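Glycoside hydrolase (Streptococcus pneumoniae serotype 4, PDB 6ORH) probably acts as an alpha-L-fucosidase of glycoside hydrolase family 29, removing fucose from host-derived carbohydrate antigens. Local coordinates at residues Q365-L370 and A426-V431; V378-E383 and G414-L419. The protein carries 2 engineered substitutions. All coordinates share one frame; numbering follows the deposited sequence.

Contact 1 of 2, residues Q365-L370 and A426-V431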
ATOM      1  N   GLN A 365     -11.811  21.474   5.289  1.00 20.07           N
ATOM      2  CA  GLN A 365     -12.077  20.597   6.407  1.00 20.96           C
ATOM      3  C   GLN A 365     -13.584  20.427   6.553  1.00 20.98           C
ATOM      4  O   GLN A 365     -14.280  21.407   6.831  1.00 22.98           O
ATOM      5  CB  GLN A 365     -11.475  21.203   7.673  1.00 21.52           C
ATOM      6  CG  GLN A 365     -11.766  20.380   8.915  1.00 21.35           C
ATOM      7  CD  GLN A 365     -10.877  20.850  10.032  1.00 27.87           C
ATOM      8  OE1 GLN A 365      -9.649  20.795   9.932  1.00 30.91           O
ATOM      9  NE2 GLN A 365     -11.491  21.394  11.068  1.00 31.42           N
ATOM     10  N   LEU A 366     -14.058  19.194   6.341  1.00 18.42           N
ATOM     11  CA  LEU A 366     -15.448  18.822   6.606  1.00 18.96           C
ATOM     12  C   LEU A 366     -15.491  18.095   7.946  1.00 20.45           C
ATOM     13  O   LEU A 366     -14.709  17.179   8.186  1.00 21.50           O
ATOM     14  CB  LEU A 366     -15.953  17.900   5.484  1.00 18.15           C
ATOM     15  CG  LEU A 366     -16.086  18.554   4.116  1.00 19.32           C
ATOM     16  CD1 LEU A 366     -16.178  17.504   3.007  1.00 19.14           C
ATOM     17  CD2 LEU A 366     -17.310  19.473   4.112  1.00 21.94           C
ATOM     18  N   GLU A 367     -16.407  18.495   8.847  1.00 18.25           N
ATOM     19  CA  GLU A 367     -16.508  17.802  10.124  1.00 19.41           C
ATOM     20  C   GLU A 367     -17.902  17.196  10.242  1.00 18.82           C
ATOM     21  O   GLU A 367     -18.901  17.893   9.984  1.00 20.84           O
ATOM     22  CB  GLU A 367     -16.261  18.775  11.284  1.00 19.74           C
ATOM     23  CG  GLU A 367     -16.276  18.095  12.650  1.00 21.80           C
ATOM     24  CD  GLU A 367     -15.752  18.980  13.772  1.00 24.65           C
ATOM     25  OE1 GLU A 367     -14.770  19.701  13.550  1.00 24.04           O
ATOM     26  OE2 GLU A 367     -16.340  18.965  14.875  1.00 28.53           O
ATOM     27  N   LEU A 368     -17.944  15.907  10.594  1.00 19.07           N
ATOM     28  CA  LEU A 368     -19.204  15.195  10.787  1.00 20.74           C
ATOM     29  C   LEU A 368     -19.432  15.057  12.285  1.00 21.42           C
ATOM     30  O   LEU A 368     -18.507  14.701  13.013  1.00 21.66           O
ATOM     31  CB  LEU A 368     -19.147  13.786  10.182  1.00 21.66           C
ATOM     32  CG  LEU A 368     -19.338  13.714   8.667  1.00 23.59           C
ATOM     33  CD1 LEU A 368     -18.087  14.213   7.966  1.00 27.08           C
ATOM     34  CD2 LEU A 368     -19.628  12.292   8.218  1.00 23.43           C
ATOM     35  N   ASP A 369     -20.686  15.300  12.710  1.00 22.94           N
ATOM     36  CA  ASP A 369     -21.132  15.013  14.066  1.00 23.20           C
ATOM     37  C   ASP A 369     -22.216  13.942  13.981  1.00 21.81           C
ATOM     38  O   ASP A 369     -23.289  14.208  13.459  1.00 23.36           O
ATOM     39  CB  ASP A 369     -21.672  16.288  14.735  1.00 23.00           C
ATOM     40  CG  ASP A 369     -22.107  16.067  16.184  1.00 26.66           C
ATOM     41  OD1 ASP A 369     -22.204  14.903  16.618  1.00 22.55           O
ATOM     42  OD2 ASP A 369     -22.327  17.080  16.876  1.00 31.90           O
ATOM     43  N   LEU A 370     -21.906  12.734  14.455  1.00 20.48           N
ATOM     44  CA  LEU A 370     -22.785  11.584  14.330  1.00 22.75           C
ATOM     45  C   LEU A 370     -23.937  11.688  15.327  1.00 27.56           C
ATOM     46  O   LEU A 370     -24.893  10.910  15.236  1.00 30.48           O
ATOM     47  CB  LEU A 370     -21.995  10.293  14.574  1.00 22.15           C
ATOM     48  CG  LEU A 370     -20.786  10.071  13.666  1.00 21.72           C
ATOM     49  CD1 LEU A 370     -20.166   8.714  13.945  1.00 22.77           C
ATOM     50  CD2 LEU A 370     -21.196  10.179  12.200  1.00 22.99           C
ATOM     51  N   ALA A 426     -16.347   6.963  18.301  1.00 26.35           N
ATOM     52  CA  ALA A 426     -16.223   8.403  18.147  1.00 24.79           C
ATOM     53  C   ALA A 426     -17.529   8.996  17.641  1.00 23.69           C
ATOM     54  O   ALA A 426     -18.360   8.307  17.045  1.00 26.02           O
ATOM     55  CB  ALA A 426     -15.057   8.749  17.240  1.00 25.69           C
ATOM     56  N   GLN A 427     -17.692  10.291  17.900  1.00 22.14           N
ATOM     57  CA  GLN A 427     -18.873  11.015  17.495  1.00 22.43           C
ATOM     58  C   GLN A 427     -18.512  12.068  16.449  1.00 19.41           C
ATOM     59  O   GLN A 427     -19.376  12.468  15.667  1.00 21.16           O
ATOM     60  CB  GLN A 427     -19.497  11.676  18.726  1.00 23.20           C
ATOM     61  CG  GLN A 427     -20.725  12.504  18.391  1.00 23.92           C
ATOM     62  CD  GLN A 427     -21.515  12.847  19.632  1.00 26.59           C
ATOM     63  OE1 GLN A 427     -21.465  12.134  20.639  1.00 27.51           O
ATOM     64  NE2 GLN A 427     -22.216  13.961  19.553  1.00 25.71           N
ATOM     65  N   LYS A 428     -17.258  12.565  16.494  1.00 21.01           N
ATOM     66  CA  LYS A 428     -16.844  13.610  15.574  1.00 18.61           C
ATOM     67  C   LYS A 428     -15.682  13.137  14.700  1.00 19.38           C
ATOM     68  O   LYS A 428     -14.717  12.553  15.189  1.00 19.70           O
ATOM     69  CB  LYS A 428     -16.512  14.900  16.321  1.00 21.81           C
ATOM     70  CG  LYS A 428     -17.698  15.452  17.113  1.00 24.56           C
ATOM     71  CD  LYS A 428     -17.438  16.785  17.751  1.00 27.89           C
ATOM     72  CE  LYS A 428     -18.604  17.261  18.596  1.00 34.68           C
ATOM     73  NZ  LYS A 428     -18.372  18.648  19.071  1.00 37.25           N
ATOM     74  N   ILE A 429     -15.819  13.406  13.397  1.00 19.32           N
ATOM     75  CA  ILE A 429     -14.847  12.995  12.388  1.00 19.76           C
ATOM     76  C   ILE A 429     -14.537  14.194  11.503  1.00 18.47           C
ATOM     77  O   ILE A 429     -15.435  14.971  11.192  1.00 19.82           O
ATOM     78  CB  ILE A 429     -15.427  11.823  11.550  1.00 19.85           C
ATOM     79  CG1 ILE A 429     -15.814  10.605  12.405  1.00 22.06           C
ATOM     80  CG2 ILE A 429     -14.477  11.434  10.425  1.00 19.37           C
ATOM     81  CD1 ILE A 429     -17.258  10.650  12.910  1.00 22.95           C
ATOM     82  N   ARG A 430     -13.272  14.337  11.052  1.00 16.30           N
ATOM     83  CA  ARG A 430     -12.947  15.361  10.069  1.00 16.85           C
ATOM     84  C   ARG A 430     -12.396  14.686   8.819  1.00 16.67           C
ATOM     85  O   ARG A 430     -11.574  13.769   8.923  1.00 17.95           O
ATOM     86  CB  ARG A 430     -11.887  16.348  10.574  1.00 17.27           C
ATOM     87  CG  ARG A 430     -12.458  17.355  11.571  1.00 17.58           C
ATOM     88  CD  ARG A 430     -11.412  18.050  12.420  1.00 19.93           C
ATOM     89  NE  ARG A 430     -12.129  19.042  13.238  1.00 21.18           N
ATOM     90  CZ  ARG A 430     -11.548  19.873  14.109  1.00 23.68           C
ATOM     91  NH1 ARG A 430     -10.231  19.883  14.270  1.00 22.67           N
ATOM     92  NH2 ARG A 430     -12.295  20.719  14.800  1.00 23.70           N
ATOM     93  N   VAL A 431     -12.919  15.127   7.672  1.00 17.43           N
ATOM     94  CA  VAL A 431     -12.356  14.772   6.374  1.00 16.60           C
ATOM     95  C   VAL A 431     -11.675  16.031   5.854  1.00 15.72           C
ATOM     96  O   VAL A 431     -12.307  17.088   5.686  1.00 16.29           O
ATOM     97  CB  VAL A 431     -13.434  14.225   5.415  1.00 16.19           C
ATOM     98  CG1 VAL A 431     -12.880  14.001   4.001  1.00 15.87           C
ATOM     99  CG2 VAL A 431     -13.959  12.895   5.953  1.00 17.25           C
TER
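Leu370 and Ile429 meet through their branch ends: CD1 of Leu370 lies 3.6 Å from CD1 of Ile429, the two side chains crossing at a slant. Ile429 gets there because its CG1 stands beside the backbone N, opposite the carbonyl carbon (chi1 -58°), and CD1 then reaches forward to Leu370. On the same face, Leu368 pairs with Ile429 through CB atoms 4.4 Å apart, and Leu366 lies beside Val431. Leu447 of strand 441-448 covers Leu370 and Ile429, and Ile445 of that strand covers Leu368. These are neighbouring antiparallel strands in one sheet of the F5/8 type C beta-sandwich, the leucines of 364-370 turned to the opposing sheet. Backbone bonds pair Leu366 with Val431 and Leu368 with Ile429, and Leu370 N closes the ladder on Gln427 O (2.8 Å), where the chain turns a corner. The other face is polar. Arg430 grips Glu367 side-on, NE at 2.7 Å and NH2 at 3.0 Å from the single oxygen OE1 of Glu367; both nitrogens approach from one face of the carboxylate, whose plane is turned 48° from the guanidinium. Gln365 NE2 sits over the rim of one guanidinium face (planes 22° apart), 3.3 Å from Arg430 NE; both are donors, so no hydrogen bond joins them. Arg430 also makes a cation-pi contact with Trp404, and its NH1 forms a salt bridge to Glu176 of the second subunit. At the far end Gln427 NE2 donates to the syn lone pair of Asp369 OD1 (3.1 Å), an oxygen that also accepts from Gly371 N.

Contact 2 of 2, residues V378-E383 and G414-L419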
ATOM      1  N   VAL A 378     -14.167   1.845   8.980  1.00 18.28           N
ATOM      2  CA  VAL A 378     -14.096   2.123   7.546  1.00 16.80           C
ATOM      3  C   VAL A 378     -14.765   3.457   7.251  1.00 16.17           C
ATOM      4  O   VAL A 378     -15.907   3.689   7.643  1.00 18.75           O
ATOM      5  CB  VAL A 378     -14.757   1.030   6.687  1.00 16.69           C
ATOM      6  CG1 VAL A 378     -14.523   1.338   5.196  1.00 18.38           C
ATOM      7  CG2 VAL A 378     -14.228  -0.352   7.023  1.00 18.99           C
ATOM      8  N   ILE A 379     -14.090   4.310   6.465  1.00 14.57           N
ATOM      9  CA  ILE A 379     -14.748   5.478   5.894  1.00 15.39           C
ATOM     10  C   ILE A 379     -14.831   5.305   4.369  1.00 15.56           C
ATOM     11  O   ILE A 379     -13.903   4.778   3.779  1.00 17.51           O
ATOM     12  CB  ILE A 379     -14.061   6.802   6.310  1.00 15.83           C
ATOM     13  CG1 ILE A 379     -14.907   8.018   5.913  1.00 16.02           C
ATOM     14  CG2 ILE A 379     -12.633   6.871   5.742  1.00 16.52           C
ATOM     15  CD1 ILE A 379     -14.451   9.379   6.464  1.00 16.13           C
ATOM     16  N   GLU A 380     -15.974   5.678   3.775  1.00 14.85           N
ATOM     17  CA  GLU A 380     -16.138   5.689   2.316  1.00 15.00           C
ATOM     18  C   GLU A 380     -16.348   7.128   1.844  1.00 16.04           C
ATOM     19  O   GLU A 380     -17.149   7.883   2.412  1.00 15.43           O
ATOM     20  CB  GLU A 380     -17.330   4.804   1.910  1.00 15.70           C
ATOM     21  CG  GLU A 380     -17.657   4.921   0.403  1.00 16.76           C
ATOM     22  CD  GLU A 380     -18.898   4.132   0.005  1.00 16.91           C
ATOM     23  OE1 GLU A 380     -19.172   3.108   0.646  1.00 18.78           O
ATOM     24  OE2 GLU A 380     -19.578   4.543  -0.967  1.00 19.41           O
ATOM     25  N   LEU A 381     -15.619   7.537   0.785  1.00 13.96           N
ATOM     26  CA  LEU A 381     -15.784   8.837   0.153  1.00 13.76           C
ATOM     27  C   LEU A 381     -16.045   8.570  -1.332  1.00 14.35           C
ATOM     28  O   LEU A 381     -15.477   7.611  -1.879  1.00 14.05           O
ATOM     29  CB  LEU A 381     -14.470   9.625   0.288  1.00 14.75           C
ATOM     30  CG  LEU A 381     -13.909   9.838   1.700  1.00 16.59           C
ATOM     31  CD1 LEU A 381     -12.580  10.596   1.622  1.00 19.52           C
ATOM     32  CD2 LEU A 381     -14.894  10.596   2.575  1.00 19.46           C
ATOM     33  N   ARG A 382     -16.827   9.421  -1.996  1.00 14.83           N
ATOM     34  CA  ARG A 382     -17.011   9.297  -3.448  1.00 15.51           C
ATOM     35  C   ARG A 382     -16.958  10.671  -4.109  1.00 15.79           C
ATOM     36  O   ARG A 382     -17.566  11.648  -3.646  1.00 16.04           O
ATOM     37  CB  ARG A 382     -18.381   8.708  -3.804  1.00 15.95           C
ATOM     38  CG  ARG A 382     -18.603   7.295  -3.283  1.00 14.74           C
ATOM     39  CD  ARG A 382     -19.779   6.665  -4.027  1.00 16.01           C
ATOM     40  NE  ARG A 382     -20.123   5.367  -3.474  1.00 15.86           N
ATOM     41  CZ  ARG A 382     -20.951   4.517  -4.088  1.00 17.92           C
ATOM     42  NH1 ARG A 382     -21.471   4.856  -5.259  1.00 18.66           N
ATOM     43  NH2 ARG A 382     -21.240   3.349  -3.542  1.00 18.52           N
ATOM     44  N   GLU A 383     -16.245  10.737  -5.239  1.00 14.91           N
ATOM     45  CA  GLU A 383     -16.244  11.930  -6.069  1.00 14.99           C
ATOM     46  C   GLU A 383     -17.419  11.908  -7.034  1.00 15.76           C
ATOM     47  O   GLU A 383     -18.155  10.930  -7.096  1.00 18.26           O
ATOM     48  CB  GLU A 383     -14.946  12.086  -6.873  1.00 14.85           C
ATOM     49  CG  GLU A 383     -13.831  12.624  -6.025  1.00 14.67           C
ATOM     50  CD  GLU A 383     -12.549  12.848  -6.802  1.00 14.52           C
ATOM     51  OE1 GLU A 383     -11.841  11.837  -7.055  1.00 13.57           O
ATOM     52  OE2 GLU A 383     -12.214  14.026  -7.042  1.00 13.75           O
ATOM     53  N   GLY A 414     -11.647   9.129  -6.305  1.00 12.43           N
ATOM     54  CA  GLY A 414     -12.187   8.462  -7.482  1.00 13.16           C
ATOM     55  C   GLY A 414     -13.686   8.161  -7.336  1.00 13.24           C
ATOM     56  O   GLY A 414     -14.399   8.841  -6.580  1.00 14.91           O
ATOM     57  N   TYR A 415     -14.151   7.109  -8.021  1.00 12.66           N
ATOM     58  CA  TYR A 415     -15.557   6.759  -7.979  1.00 13.60           C
ATOM     59  C   TYR A 415     -15.981   6.418  -6.546  1.00 14.27           C
ATOM     60  O   TYR A 415     -17.088   6.745  -6.092  1.00 14.26           O
ATOM     61  CB  TYR A 415     -15.811   5.533  -8.860  1.00 14.46           C
ATOM     62  CG  TYR A 415     -17.283   5.275  -9.042  1.00 15.44           C
ATOM     63  CD1 TYR A 415     -17.988   5.950 -10.025  1.00 17.22           C
ATOM     64  CD2 TYR A 415     -17.935   4.377  -8.212  1.00 16.59           C
ATOM     65  CE1 TYR A 415     -19.354   5.752 -10.171  1.00 19.14           C
ATOM     66  CE2 TYR A 415     -19.301   4.167  -8.341  1.00 16.51           C
ATOM     67  CZ  TYR A 415     -19.996   4.874  -9.317  1.00 17.23           C
ATOM     68  OH  TYR A 415     -21.330   4.665  -9.540  1.00 21.12           O
ATOM     69  N   LYS A 416     -15.097   5.699  -5.856  1.00 13.77           N
ATOM     70  CA  LYS A 416     -15.380   5.240  -4.509  1.00 14.07           C
ATOM     71  C   LYS A 416     -14.067   4.851  -3.856  1.00 13.69           C
ATOM     72  O   LYS A 416     -13.292   4.082  -4.418  1.00 14.42           O
ATOM     73  CB  LYS A 416     -16.274   3.998  -4.590  1.00 14.01           C
ATOM     74  CG  LYS A 416     -16.456   3.226  -3.286  1.00 14.70           C
ATOM     75  CD  LYS A 416     -17.543   2.158  -3.479  1.00 14.94           C
ATOM     76  CE  LYS A 416     -17.646   1.177  -2.329  1.00 15.32           C
ATOM     77  NZ  LYS A 416     -18.766   0.223  -2.563  1.00 15.22           N
ATOM     78  N   ARG A 417     -13.835   5.368  -2.639  1.00 13.50           N
ATOM     79  CA  ARG A 417     -12.636   5.042  -1.887  1.00 13.39           C
ATOM     80  C   ARG A 417     -13.087   4.546  -0.516  1.00 14.75           C
ATOM     81  O   ARG A 417     -13.849   5.240   0.170  1.00 15.31           O
ATOM     82  CB  ARG A 417     -11.779   6.312  -1.701  1.00 14.32           C
ATOM     83  CG  ARG A 417     -10.503   6.138  -0.888  1.00 14.20           C
ATOM     84  CD  ARG A 417      -9.495   5.267  -1.638  1.00 15.60           C
ATOM     85  NE  ARG A 417      -8.372   4.811  -0.820  1.00 15.94           N
ATOM     86  CZ  ARG A 417      -7.159   5.339  -0.829  1.00 15.98           C
ATOM     87  NH1 ARG A 417      -6.883   6.460  -1.506  1.00 18.35           N
ATOM     88  NH2 ARG A 417      -6.218   4.758  -0.097  1.00 19.43           N
ATOM     89  N   LEU A 418     -12.643   3.345  -0.168  1.00 14.53           N
ATOM     90  CA  LEU A 418     -12.800   2.835   1.190  1.00 15.67           C
ATOM     91  C   LEU A 418     -11.452   3.035   1.855  1.00 17.78           C
ATOM     92  O   LEU A 418     -10.394   2.828   1.242  1.00 21.79           O
ATOM     93  CB  LEU A 418     -13.206   1.358   1.162  1.00 15.64           C
ATOM     94  CG  LEU A 418     -14.531   1.089   0.460  1.00 15.28           C
ATOM     95  CD1 LEU A 418     -14.767  -0.425   0.314  1.00 15.61           C
ATOM     96  CD2 LEU A 418     -15.688   1.736   1.217  1.00 17.24           C
ATOM     97  N   LEU A 419     -11.482   3.615   3.046  1.00 16.61           N
ATOM     98  CA  LEU A 419     -10.246   3.686   3.795  1.00 15.28           C
ATOM     99  C   LEU A 419     -10.437   3.104   5.202  1.00 15.29           C
ATOM    100  O   LEU A 419     -11.291   3.583   5.939  1.00 17.47           O
ATOM    101  CB  LEU A 419      -9.851   5.163   3.856  1.00 16.80           C
ATOM    102  CG  LEU A 419      -8.554   5.438   4.607  1.00 17.21           C
ATOM    103  CD1 LEU A 419      -7.351   4.918   3.805  1.00 19.87           C
ATOM    104  CD2 LEU A 419      -8.439   6.944   4.820  1.00 19.02           C
TER
HETATM  105  O   HOH W   1     -20.684   1.690  -1.046  1.00 18.85           O
HETATM  106  O   HOH W   2     -22.805   3.387  -7.535  1.00 28.20           O
HETATM  107  O   HOH W   3     -18.801   8.317  -7.569  1.00 15.43           O
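Glu380 lies alongside Leu418, its CB 3.5 Å from Leu418 CD2, both side chains pointing the same way from a non-hydrogen-bonded pair. With CG opposite the backbone N (chi1 173°) and the chain extended, the Glu380 carboxylate forms a salt bridge with Arg382. Arg382 NE donates to Glu380 OE2 (2.7 Å), almost along the C-O axis, while NH2 adds a weak bond to the same oxygen. Lys416 runs beside Arg382, but its NZ, 4.3 Å from Glu380 OE1, reaches that oxygen only through a water, which also accepts from Arg382 NH2, so the two cations share an acceptor; Glu22 also pairs with Lys416 and would offset its charge. A second water links Arg382 NH1 to Tyr415 OH in the ring plane, with guanidinium and ring inclined at 42°. On the opposite face Ile379 CG2 packs 3.8 Å from Leu419 CB. Backbone bonds pair Ile379 with Leu419 and Leu381 with Arg417. Past them Glu383 holds Gly414 twice: its N donates to Gly414 O (3.0 Å), and its OE1 takes Gly414 N on the anti lone pair (2.8 Å). In this second sheet of the beta-sandwich, strand 378-382 runs between 417-426 and 441-448; Ile379 and Leu381 face strand 391-400 of the other sheet, while Tyr415 rests on helix 13-21.

Overall arrangement
Contacts 1 and 2 belong to opposing sheets of one beta-sandwich, centres 15 Å apart, contact 2 nested within the chain loop that contact 1 closes. They meet in the interior, where Val431 CG2 lies 3.6 Å from Ile379 CD1. Strands 417-426 and 428-436 follow one another, linking the sheets directly. A glycan pocket includes Val403, Trp404 and Gln405; through Trp404, contact 1 is the one beside it, the bound 2-acetamido-2-deoxy-alpha-D-glucopyranose lying about 10 Å from the Arg430 side chain and about 14 Å from that of Leu419. The side chain of Thr443, from a calcium site observed in this protein though empty in this chain, is about 3 Å from that of Arg382 in contact 2.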